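Local structure of protein MJ1225 (Methanocaldococcus jannaschii, 3KH5) at residues R181-L190 against G255-I266; T162-V170 against I220-I228. The protein is of unknown function but binds AMP and ADP, carries four CBS repeats and is a putative archaeal homolog of the gamma subunit of AMP-activated protein kinase. One frame throughout, in Å; residues are numbered along the deposited sequence.

Interaction 1: residues R181-L190 against G255-I266. With ADP (adenosine-5'-diphosphate), chain E; AMP (adenosine monophosphate), chain C.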
loop_
_atom_site.group_PDB
_atom_site.type_symbol
_atom_site.label_atom_id
_atom_site.label_comp_id
_atom_site.label_asym_id
_atom_site.label_seq_id
_atom_site.Cartn_x
_atom_site.Cartn_y
_atom_site.Cartn_z
ATOM N N ARG A 181 -3.254 5.671 -1.340
ATOM C CA ARG A 181 -2.861 7.088 -1.337
ATOM C C ARG A 181 -3.995 8.018 -1.787
ATOM O O ARG A 181 -4.594 7.846 -2.859
ATOM C CB ARG A 181 -1.574 7.340 -2.149
ATOM C CG ARG A 181 -0.972 6.079 -2.811
ATOM C CD ARG A 181 0.275 5.412 -2.215
ATOM N NE ARG A 181 0.468 4.350 -3.194
ATOM C CZ ARG A 181 1.445 3.432 -3.283
ATOM N NH1 ARG A 181 2.506 3.375 -2.420
ATOM N NH2 ARG A 181 1.354 2.549 -4.306
ATOM N N LEU A 182 -4.281 8.998 -0.935
ATOM C CA LEU A 182 -5.289 10.005 -1.215
ATOM C C LEU A 182 -4.637 11.381 -1.258
ATOM O O LEU A 182 -3.934 11.764 -0.318
ATOM C CB LEU A 182 -6.398 9.976 -0.153
ATOM C CG LEU A 182 -7.167 8.666 0.078
ATOM C CD1 LEU A 182 -8.175 8.829 1.208
ATOM C CD2 LEU A 182 -7.868 8.170 -1.187
ATOM N N PRO A 183 -4.844 12.118 -2.362
ATOM C CA PRO A 183 -4.458 13.526 -2.348
ATOM C C PRO A 183 -5.316 14.283 -1.333
ATOM O O PRO A 183 -6.501 13.963 -1.172
ATOM C CB PRO A 183 -4.780 13.996 -3.772
ATOM C CG PRO A 183 -4.844 12.749 -4.597
ATOM C CD PRO A 183 -5.360 11.693 -3.677
ATOM N N VAL A 184 -4.721 15.241 -0.628
ATOM C CA VAL A 184 -5.485 16.079 0.292
ATOM C C VAL A 184 -5.755 17.396 -0.432
ATOM O O VAL A 184 -4.831 18.039 -0.939
ATOM C CB VAL A 184 -4.768 16.285 1.653
ATOM C CG1 VAL A 184 -5.693 16.958 2.652
ATOM C CG2 VAL A 184 -4.267 14.949 2.212
ATOM N N VAL A 185 -7.029 17.764 -0.510
ATOM C CA VAL A 185 -7.477 18.882 -1.335
ATOM C C VAL A 185 -8.293 19.842 -0.475
ATOM O O VAL A 185 -9.104 19.408 0.343
ATOM C CB VAL A 185 -8.314 18.374 -2.545
ATOM C CG1 VAL A 185 -8.959 19.530 -3.305
ATOM C CG2 VAL A 185 -7.442 17.549 -3.485
ATOM N N SER A 186 -8.061 21.139 -0.653
ATOM C CA SER A 186 -8.785 22.178 0.075
ATOM C C SER A 186 -9.154 23.286 -0.904
ATOM O O SER A 186 -8.266 23.868 -1.534
ATOM C CB SER A 186 -7.903 22.735 1.198
ATOM O OG SER A 186 -8.620 23.655 2.009
ATOM N N GLU A 187 -10.452 23.571 -1.042
ATOM C CA GLU A 187 -10.937 24.574 -2.003
ATOM C C GLU A 187 -10.397 24.277 -3.411
ATOM O O GLU A 187 -9.842 25.165 -4.075
ATOM C CB GLU A 187 -10.539 25.997 -1.559
ATOM C CG GLU A 187 -11.538 26.720 -0.644
ATOM C CD GLU A 187 -12.120 27.978 -1.285
ATOM O OE1 GLU A 187 -11.421 29.017 -1.312
ATOM O OE2 GLU A 187 -13.280 27.929 -1.749
ATOM N N GLY A 188 -10.537 23.021 -3.846
ATOM C CA GLY A 188 -10.060 22.592 -5.174
ATOM C C GLY A 188 -8.552 22.489 -5.415
ATOM O O GLY A 188 -8.129 22.044 -6.486
ATOM N N ARG A 189 -7.746 22.894 -4.431
ATOM C CA ARG A 189 -6.275 22.887 -4.531
ATOM C C ARG A 189 -5.624 21.739 -3.760
ATOM O O ARG A 189 -6.043 21.436 -2.640
ATOM C CB ARG A 189 -5.703 24.202 -3.976
ATOM C CG ARG A 189 -5.400 25.294 -5.012
ATOM C CD ARG A 189 -6.708 25.876 -5.573
ATOM N NE ARG A 189 -6.433 26.836 -6.643
ATOM C CZ ARG A 189 -7.368 27.254 -7.507
ATOM N NH1 ARG A 189 -8.639 26.792 -7.432
ATOM N NH2 ARG A 189 -7.036 28.139 -8.445
ATOM N N LEU A 190 -4.590 21.126 -4.344
ATOM C CA LEU A 190 -3.773 20.125 -3.646
ATOM C C LEU A 190 -3.008 20.783 -2.506
ATOM O O LEU A 190 -2.299 21.769 -2.718
ATOM C CB LEU A 190 -2.779 19.456 -4.603
ATOM C CG LEU A 190 -1.927 18.302 -4.065
ATOM C CD1 LEU A 190 -2.751 17.045 -3.852
ATOM C CD2 LEU A 190 -0.774 18.016 -4.994
ATOM N N GLY A 255 4.547 5.365 -5.209
ATOM C CA GLY A 255 3.658 4.652 -6.123
ATOM C C GLY A 255 2.643 5.523 -6.833
ATOM O O GLY A 255 2.008 5.071 -7.779
ATOM N N ALA A 256 2.492 6.766 -6.380
ATOM C CA ALA A 256 1.443 7.648 -6.888
ATOM C C ALA A 256 1.837 9.124 -6.878
ATOM O O ALA A 256 2.344 9.633 -5.875
ATOM C CB ALA A 256 0.153 7.445 -6.092
ATOM N N LEU A 257 1.602 9.801 -8.001
ATOM C CA LEU A 257 1.735 11.255 -8.078
ATOM C C LEU A 257 0.386 11.888 -8.441
ATOM O O LEU A 257 -0.235 11.494 -9.433
ATOM C CB LEU A 257 2.804 11.672 -9.102
ATOM C CG LEU A 257 4.297 11.399 -8.874
ATOM C CD1 LEU A 257 4.617 9.906 -8.839
ATOM C CD2 LEU A 257 5.124 12.072 -9.966
ATOM N N PRO A 258 -0.087 12.849 -7.622
ATOM C CA PRO A 258 -1.231 13.674 -7.999
ATOM C C PRO A 258 -0.863 14.485 -9.239
ATOM O O PRO A 258 0.267 14.964 -9.342
ATOM C CB PRO A 258 -1.413 14.599 -6.787
ATOM C CG PRO A 258 -0.815 13.841 -5.649
ATOM C CD PRO A 258 0.366 13.140 -6.249
ATOM N N VAL A 259 -1.791 14.598 -10.186
ATOM C CA VAL A 259 -1.575 15.401 -11.388
ATOM C C VAL A 259 -2.226 16.761 -11.159
ATOM O O VAL A 259 -3.422 16.846 -10.854
ATOM C CB VAL A 259 -2.133 14.714 -12.663
ATOM C CG1 VAL A 259 -1.705 15.463 -13.920
ATOM C CG2 VAL A 259 -1.680 13.259 -12.730
ATOM N N VAL A 260 -1.426 17.817 -11.275
ATOM C CA VAL A 260 -1.898 19.162 -10.963
ATOM C C VAL A 260 -1.679 20.200 -12.057
ATOM O O VAL A 260 -0.853 20.038 -12.966
ATOM C CB VAL A 260 -1.299 19.722 -9.630
ATOM C CG1 VAL A 260 -1.661 18.830 -8.447
ATOM C CG2 VAL A 260 0.218 19.909 -9.741
ATOM N N ASP A 261 -2.449 21.279 -11.911
ATOM C CA ASP A 261 -2.315 22.534 -12.634
ATOM C C ASP A 261 -1.081 23.269 -12.162
ATOM O O ASP A 261 -0.470 22.897 -11.151
ATOM C CB ASP A 261 -3.500 23.434 -12.274
ATOM C CG ASP A 261 -4.620 23.377 -13.282
ATOM O OD1 ASP A 261 -5.517 24.247 -13.212
ATOM O OD2 ASP A 261 -4.615 22.475 -14.150
ATOM N N GLU A 262 -0.733 24.342 -12.865
ATOM C CA GLU A 262 0.243 25.281 -12.340
ATOM C C GLU A 262 -0.371 26.009 -11.138
ATOM O O GLU A 262 0.356 26.507 -10.276
ATOM C CB GLU A 262 0.696 26.277 -13.413
ATOM C CG GLU A 262 2.068 26.909 -13.153
ATOM C CD GLU A 262 3.198 26.255 -13.951
ATOM O OE1 GLU A 262 3.211 25.008 -14.101
ATOM O OE2 GLU A 262 4.086 26.998 -14.422
ATOM N N ASN A 263 -1.702 26.063 -11.079
ATOM C CA ASN A 263 -2.390 26.619 -9.911
ATOM C C ASN A 263 -2.726 25.580 -8.845
ATOM O O ASN A 263 -3.362 25.896 -7.831
ATOM C CB ASN A 263 -3.636 27.407 -10.317
ATOM C CG ASN A 263 -3.317 28.843 -10.661
ATOM O OD1 ASN A 263 -2.700 29.124 -11.688
ATOM N ND2 ASN A 263 -3.738 29.766 -9.803
ATOM N N LEU A 264 -2.283 24.348 -9.088
ATOM C CA LEU A 264 -2.399 23.244 -8.135
ATOM C C LEU A 264 -3.802 22.677 -8.026
ATOM O O LEU A 264 -4.132 22.009 -7.042
ATOM C CB LEU A 264 -1.861 23.634 -6.751
ATOM C CG LEU A 264 -0.386 24.042 -6.732
ATOM C CD1 LEU A 264 0.053 24.435 -5.327
ATOM C CD2 LEU A 264 0.515 22.934 -7.288
ATOM N N ARG A 265 -4.627 22.947 -9.029
ATOM C CA ARG A 265 -5.892 22.246 -9.150
ATOM C C ARG A 265 -5.604 20.835 -9.621
ATOM O O ARG A 265 -4.704 20.618 -10.433
ATOM C CB ARG A 265 -6.823 22.969 -10.119
ATOM C CG ARG A 265 -7.813 23.856 -9.393
ATOM C CD ARG A 265 -8.024 25.184 -10.106
ATOM N NE ARG A 265 -9.325 25.298 -10.767
ATOM C CZ ARG A 265 -10.506 25.279 -10.147
ATOM N NH1 ARG A 265 -10.589 25.115 -8.829
ATOM N NH2 ARG A 265 -11.618 25.403 -10.860
ATOM N N ILE A 266 -6.372 19.880 -9.109
ATOM C CA ILE A 266 -6.149 18.464 -9.394
ATOM C C ILE A 266 -6.770 18.072 -10.721
ATOM O O ILE A 266 -7.977 18.253 -10.930
ATOM C CB ILE A 266 -6.780 17.566 -8.305
ATOM C CG1 ILE A 266 -6.522 18.139 -6.910
ATOM C CG2 ILE A 266 -6.274 16.115 -8.429
ATOM C CD1 ILE A 266 -5.058 18.235 -6.542
HETATM P PB ADP E . -2.783 3.038 -4.850
HETATM O O1B ADP E . -1.301 2.934 -4.830
HETATM O O2B ADP E . -3.317 4.476 -4.245
HETATM O O3B ADP E . -3.531 1.901 -3.974
HETATM P PA ADP E . -3.398 1.666 -7.306
HETATM O O1A ADP E . -2.186 1.405 -8.120
HETATM O O2A ADP E . -3.869 0.419 -6.400
HETATM O O3A ADP E . -3.302 2.975 -6.360
HETATM O "O5'" ADP E . -4.602 2.166 -8.219
HETATM C "C5'" ADP E . -5.305 1.334 -9.160
HETATM C "C4'" ADP E . -6.080 2.303 -10.094
HETATM O "O4'" ADP E . -6.857 3.211 -9.246
HETATM C "C3'" ADP E . -5.142 3.179 -10.945
HETATM O "O3'" ADP E . -5.742 3.420 -12.222
HETATM C "C2'" ADP E . -5.040 4.484 -10.149
HETATM O "O2'" ADP E . -4.806 5.612 -11.009
HETATM C "C1'" ADP E . -6.419 4.581 -9.476
HETATM N N9 ADP E . -6.329 5.360 -8.190
HETATM C C8 ADP E . -5.381 5.267 -7.250
HETATM N N7 ADP E . -5.636 6.127 -6.262
HETATM C C5 ADP E . -6.750 6.778 -6.566
HETATM C C6 ADP E . -7.489 7.771 -5.930
HETATM N N6 ADP E . -7.103 8.266 -4.754
HETATM N N1 ADP E . -8.605 8.222 -6.527
HETATM C C2 ADP E . -8.996 7.736 -7.701
HETATM N N3 ADP E . -8.311 6.787 -8.329
HETATM C C4 ADP E . -7.189 6.290 -7.790
HETATM P P AMP C . 3.845 4.910 0.412
HETATM O O1P AMP C . 4.758 3.762 0.645
HETATM O O2P AMP C . 2.342 4.565 0.890
HETATM O O3P AMP C . 3.709 5.281 -1.161
HETATM O "O5'" AMP C . 4.264 6.248 1.190
HETATM C "C5'" AMP C . 5.488 6.378 1.953
HETATM C "C4'" AMP C . 5.715 7.847 2.317
HETATM O "O4'" AMP C . 5.826 8.548 1.045
HETATM C "C3'" AMP C . 4.440 8.355 3.017
HETATM O "O3'" AMP C . 4.775 9.252 4.097
HETATM C "C2'" AMP C . 3.716 9.119 1.910
HETATM O "O2'" AMP C . 2.975 10.212 2.463
HETATM C "C1'" AMP C . 4.876 9.625 1.046
HETATM N N9 AMP C . 4.468 9.889 -0.365
HETATM C C8 AMP C . 3.805 9.060 -1.177
HETATM N N7 AMP C . 3.619 9.642 -2.362
HETATM C C5 AMP C . 4.167 10.850 -2.299
HETATM C C6 AMP C . 4.286 11.892 -3.206
HETATM N N6 AMP C . 3.777 11.775 -4.431
HETATM N N1 AMP C . 4.922 13.016 -2.825
HETATM C C2 AMP C . 5.435 13.140 -1.603
HETATM N N3 AMP C . 5.338 12.161 -0.713
HETATM C C4 AMP C . 4.713 11.011 -1.034
#

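Interaction 2: residues T162-V170 against I220-I228. With SO4 (sulfate ion), chain G.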
loop_
_atom_site.group_PDB
_atom_site.type_symbol
_atom_site.label_atom_id
_atom_site.label_comp_id
_atom_site.label_asym_id
_atom_site.label_seq_id
_atom_site.Cartn_x
_atom_site.Cartn_y
_atom_site.Cartn_z
ATOM N N THR A 162 -9.613 15.639 2.872
ATOM C CA THR A 162 -9.424 17.066 3.176
ATOM C C THR A 162 -8.613 17.260 4.465
ATOM O O THR A 162 -8.530 16.340 5.284
ATOM C CB THR A 162 -10.759 17.864 3.227
ATOM O OG1 THR A 162 -11.561 17.417 4.326
ATOM C CG2 THR A 162 -11.543 17.738 1.922
ATOM N N PRO A 163 -8.003 18.454 4.645
ATOM C CA PRO A 163 -7.123 18.691 5.805
ATOM C C PRO A 163 -7.811 18.464 7.160
ATOM O O PRO A 163 -7.149 18.103 8.141
ATOM C CB PRO A 163 -6.716 20.165 5.655
ATOM C CG PRO A 163 -6.959 20.497 4.213
ATOM C CD PRO A 163 -8.098 19.637 3.765
ATOM N N GLY A 164 -9.129 18.653 7.190
ATOM C CA GLY A 164 -9.921 18.553 8.416
ATOM C C GLY A 164 -10.539 17.202 8.721
ATOM O O GLY A 164 -11.061 17.002 9.818
ATOM N N GLU A 165 -10.489 16.270 7.771
ATOM C CA GLU A 165 -11.040 14.934 7.996
ATOM C C GLU A 165 -10.314 14.196 9.109
ATOM O O GLU A 165 -9.090 14.269 9.214
ATOM C CB GLU A 165 -10.969 14.106 6.723
ATOM C CG GLU A 165 -12.142 14.302 5.808
ATOM C CD GLU A 165 -12.080 13.376 4.629
ATOM O OE1 GLU A 165 -11.397 13.714 3.645
ATOM O OE2 GLU A 165 -12.714 12.305 4.683
ATOM N N ARG A 166 -11.083 13.490 9.934
ATOM C CA ARG A 166 -10.530 12.643 10.987
ATOM C C ARG A 166 -9.977 11.355 10.355
ATOM O O ARG A 166 -10.469 10.905 9.314
ATOM C CB ARG A 166 -11.602 12.339 12.051
ATOM C CG ARG A 166 -12.241 13.591 12.748
ATOM C CD ARG A 166 -13.486 13.183 13.585
ATOM N NE ARG A 166 -14.081 14.261 14.398
ATOM C CZ ARG A 166 -15.224 14.893 14.115
ATOM N NH1 ARG A 166 -15.918 14.583 13.023
ATOM N NH2 ARG A 166 -15.671 15.849 14.927
ATOM N N LEU A 167 -8.946 10.786 10.979
ATOM C CA LEU A 167 -8.304 9.553 10.497
ATOM C C LEU A 167 -9.295 8.406 10.316
ATOM O O LEU A 167 -9.204 7.653 9.344
ATOM C CB LEU A 167 -7.166 9.133 11.443
ATOM C CG LEU A 167 -6.276 7.928 11.090
ATOM C CD1 LEU A 167 -4.924 8.038 11.775
ATOM C CD2 LEU A 167 -6.934 6.593 11.447
ATOM N N LYS A 168 -10.234 8.280 11.251
ATOM C CA LYS A 168 -11.258 7.243 11.187
ATOM C C LYS A 168 -12.063 7.273 9.875
ATOM O O LYS A 168 -12.437 6.218 9.361
ATOM C CB LYS A 168 -12.174 7.309 12.419
ATOM C CG LYS A 168 -13.189 8.447 12.413
ATOM C CD LYS A 168 -13.606 8.849 13.823
ATOM C CE LYS A 168 -15.030 9.402 13.851
ATOM N NZ LYS A 168 -15.305 10.438 12.798
ATOM N N ASP A 169 -12.305 8.470 9.330
ATOM C CA ASP A 169 -13.103 8.628 8.102
ATOM C C ASP A 169 -12.264 8.484 6.840
ATOM O O ASP A 169 -12.721 7.908 5.853
ATOM C CB ASP A 169 -13.845 9.972 8.085
ATOM C CG ASP A 169 -14.838 10.113 9.231
ATOM O OD1 ASP A 169 -15.602 9.158 9.501
ATOM O OD2 ASP A 169 -14.859 11.190 9.863
ATOM N N VAL A 170 -11.046 9.021 6.866
ATOM C CA VAL A 170 -10.103 8.813 5.773
ATOM C C VAL A 170 -9.782 7.323 5.616
ATOM O O VAL A 170 -9.665 6.831 4.495
ATOM C CB VAL A 170 -8.811 9.636 5.971
ATOM C CG1 VAL A 170 -7.760 9.284 4.918
ATOM C CG2 VAL A 170 -9.130 11.117 5.918
ATOM N N ILE A 220 -6.213 8.621 18.731
ATOM C CA ILE A 220 -5.447 8.211 17.552
ATOM C C ILE A 220 -6.290 8.364 16.284
ATOM O O ILE A 220 -5.866 9.041 15.335
ATOM C CB ILE A 220 -4.890 6.765 17.666
ATOM C CG1 ILE A 220 -3.936 6.657 18.864
ATOM C CG2 ILE A 220 -4.178 6.354 16.365
ATOM C CD1 ILE A 220 -3.544 5.225 19.230
ATOM N N THR A 221 -7.478 7.764 16.263
ATOM C CA THR A 221 -8.320 7.840 15.063
ATOM C C THR A 221 -9.098 9.150 14.915
ATOM O O THR A 221 -9.684 9.400 13.858
ATOM C CB THR A 221 -9.281 6.635 14.923
ATOM O OG1 THR A 221 -10.138 6.554 16.072
ATOM C CG2 THR A 221 -8.499 5.334 14.752
ATOM N N ASN A 222 -9.100 9.986 15.952
ATOM C CA ASN A 222 -9.732 11.305 15.854
ATOM C C ASN A 222 -8.816 12.385 15.256
ATOM O O ASN A 222 -9.285 13.468 14.889
ATOM C CB ASN A 222 -10.308 11.751 17.207
ATOM C CG ASN A 222 -11.635 11.074 17.532
ATOM O OD1 ASN A 222 -12.483 10.879 16.660
ATOM N ND2 ASN A 222 -11.821 10.726 18.802
ATOM N N VAL A 223 -7.523 12.072 15.152
ATOM C CA VAL A 223 -6.513 12.977 14.584
ATOM C C VAL A 223 -6.920 13.398 13.179
ATOM O O VAL A 223 -7.431 12.579 12.411
ATOM C CB VAL A 223 -5.116 12.295 14.532
ATOM C CG1 VAL A 223 -4.074 13.204 13.872
ATOM C CG2 VAL A 223 -4.656 11.933 15.921
ATOM N N ARG A 224 -6.703 14.671 12.848
ATOM C CA ARG A 224 -7.069 15.197 11.534
ATOM C C ARG A 224 -5.878 15.166 10.585
ATOM O O ARG A 224 -4.727 15.248 11.022
ATOM C CB ARG A 224 -7.638 16.614 11.657
ATOM C CG ARG A 224 -8.859 16.684 12.561
ATOM C CD ARG A 224 -9.490 18.058 12.600
ATOM N NE ARG A 224 -10.638 18.078 13.507
ATOM C CZ ARG A 224 -11.915 18.006 13.130
ATOM N NH1 ARG A 224 -12.238 17.938 11.843
ATOM N NH2 ARG A 224 -12.876 18.024 14.042
ATOM N N MET A 225 -6.170 15.048 9.291
ATOM C CA MET A 225 -5.145 14.907 8.248
ATOM C C MET A 225 -4.050 15.965 8.285
ATOM O O MET A 225 -2.878 15.648 8.085
ATOM C CB MET A 225 -5.786 14.865 6.856
ATOM C CG MET A 225 -6.630 13.625 6.587
ATOM S SD MET A 225 -5.787 12.063 6.945
ATOM C CE MET A 225 -6.138 11.842 8.695
ATOM N N GLU A 226 -4.435 17.210 8.555
ATOM C CA GLU A 226 -3.483 18.315 8.641
ATOM C C GLU A 226 -2.330 18.017 9.601
ATOM O O GLU A 226 -1.216 18.501 9.402
ATOM C CB GLU A 226 -4.193 19.606 9.058
ATOM C CG GLU A 226 -4.750 19.585 10.476
ATOM C CD GLU A 226 -5.639 20.771 10.790
ATOM O OE1 GLU A 226 -6.181 20.805 11.916
ATOM O OE2 GLU A 226 -5.802 21.663 9.929
ATOM N N GLU A 227 -2.600 17.222 10.633
ATOM C CA GLU A 227 -1.597 16.931 11.650
ATOM C C GLU A 227 -0.529 15.970 11.156
ATOM O O GLU A 227 0.621 16.032 11.601
ATOM C CB GLU A 227 -2.255 16.357 12.907
ATOM C CG GLU A 227 -3.212 17.312 13.600
ATOM C CD GLU A 227 -2.550 18.621 13.994
ATOM O OE1 GLU A 227 -3.228 19.670 13.938
ATOM O OE2 GLU A 227 -1.351 18.606 14.360
ATOM N N ILE A 228 -0.911 15.084 10.242
ATOM C CA ILE A 228 -0.044 13.974 9.855
ATOM C C ILE A 228 0.271 13.874 8.364
ATOM O O ILE A 228 1.182 13.137 7.974
ATOM C CB ILE A 228 -0.567 12.607 10.398
ATOM C CG1 ILE A 228 -1.989 12.314 9.900
ATOM C CG2 ILE A 228 -0.489 12.566 11.931
ATOM C CD1 ILE A 228 -2.384 10.841 9.979
HETATM S S SO4 G . -11.347 21.061 5.841
HETATM O O1 SO4 G . -12.314 20.312 5.039
HETATM O O2 SO4 G . -11.994 21.565 7.049
HETATM O O3 SO4 G . -10.243 20.191 6.223
HETATM O O4 SO4 G . -10.815 22.177 5.064
HETATM O O HOH W 1 -11.597 15.052 15.759
#

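Interaction 1: residues R181-L190 against G255-I266
L190 packs into I266, P258 and V260 in the tight half of this contact. The CD1 methyl of I266 presses on L190 CB at 3.2 Å, closer than usual van der Waals contact, and I266 CG1 also meets V185 CG2. With CG anti to the backbone N (chi1 -175°), L190 reaches across at about a right angle to the opposing side chains, and its CD2 touches V260 CG1 at 3.7 Å. A nearly straight bond from L190 N to L264 O (2.9 Å, 171° at the hydrogen) ties the two backbones at this point.

Beyond it the contact loosens into solvent. G188, in the type I' turn from S186 to R189, brings its O within 3.4 Å of R265 CG. R265 CD lies over one face of the R189 guanidinium, displaced toward its rim. R189 NH1 and R265 NH1, both donors, stand 2.9 Å apart without a hydrogen bond, like charges close together.

At the buried end R181 CG meets A256 CB, and G255 CA lies 3.6 Å above the plane of the R181 guanidinium, offset toward the rim. That group spans two nucleotides: NE and NH2 both bond ADP O1B, while NH1 reaches AMP O3P at 2.6 Å. Backbone carbonyls read the adenines, R181 O accepting from ADP N6 and A256 O from AMP N6. Paired hairpins holding nucleotides in this way are characteristic of two CBS repeats joined in a Bateman module.

Interaction 2: residues T162-V170 against I220-I228
M225 and L167 are brought together by their torsions: M225 starts with CG anti to its carbonyl carbon (chi1 -67°) and then bends at chi2 and chi3, so that CE curls back to 3.6 Å from L167 CA. M225 CG and SD both touch V170 CG2 (3.6 Å), the two side chains crossing at a slant. A first torsion near 180° swings the isobutyl group of L167 beside its own carbonyl carbon, and it enters as a knob among I220, T221, M225 and I228. F199 and L202 of helix 196-203 also pack on L167.

The backbones meet at a single bridge between R166 and R224. M225 N gives its hydrogen to E165 O at 3.0 Å and L167 N to V223 O at 2.7 Å. R166 is the N-cap of helix 167-177, and K168 N, in that helix's first turn, bonds T221 O. The contact thus joins the N-terminal end of this helix in the third CBS repeat, and the turn before it, to the segment holding the short helices 218-222 and 225-228.

On the outer side the R166 and R224 chains run side by side, their guanidinium planes 46° apart. R224 NH1 bonds G164 O, which is tilted from the guanidinium plane; the bond is suspiciously short and its length doubtful. A water links R166 NE to N222 O.

In the fold
Interactions 1 and 2 have centres about 17 Å apart and touch directly: V184 CG1 of strand 181-186 lies 3.4 Å from P163 N. Their segments alternate along the chain, and helix 167-177, begun in interaction 2, is followed by that strand. L182, on the far face of strand 181-186 from 255-266, packs on V170, so the strand is touched from both contacts. Both are partly buried, each with an arginine pair at its exposed side, but their chemistry differs. Interaction 1 has one backbone hydrogen bond across it and ends at two nucleotides, where polar groups are buried. Interaction 2 has four, and its side chains stay back from the nucleotides, I228 about 9 Å from AMP and V170 about 10 Å from ADP.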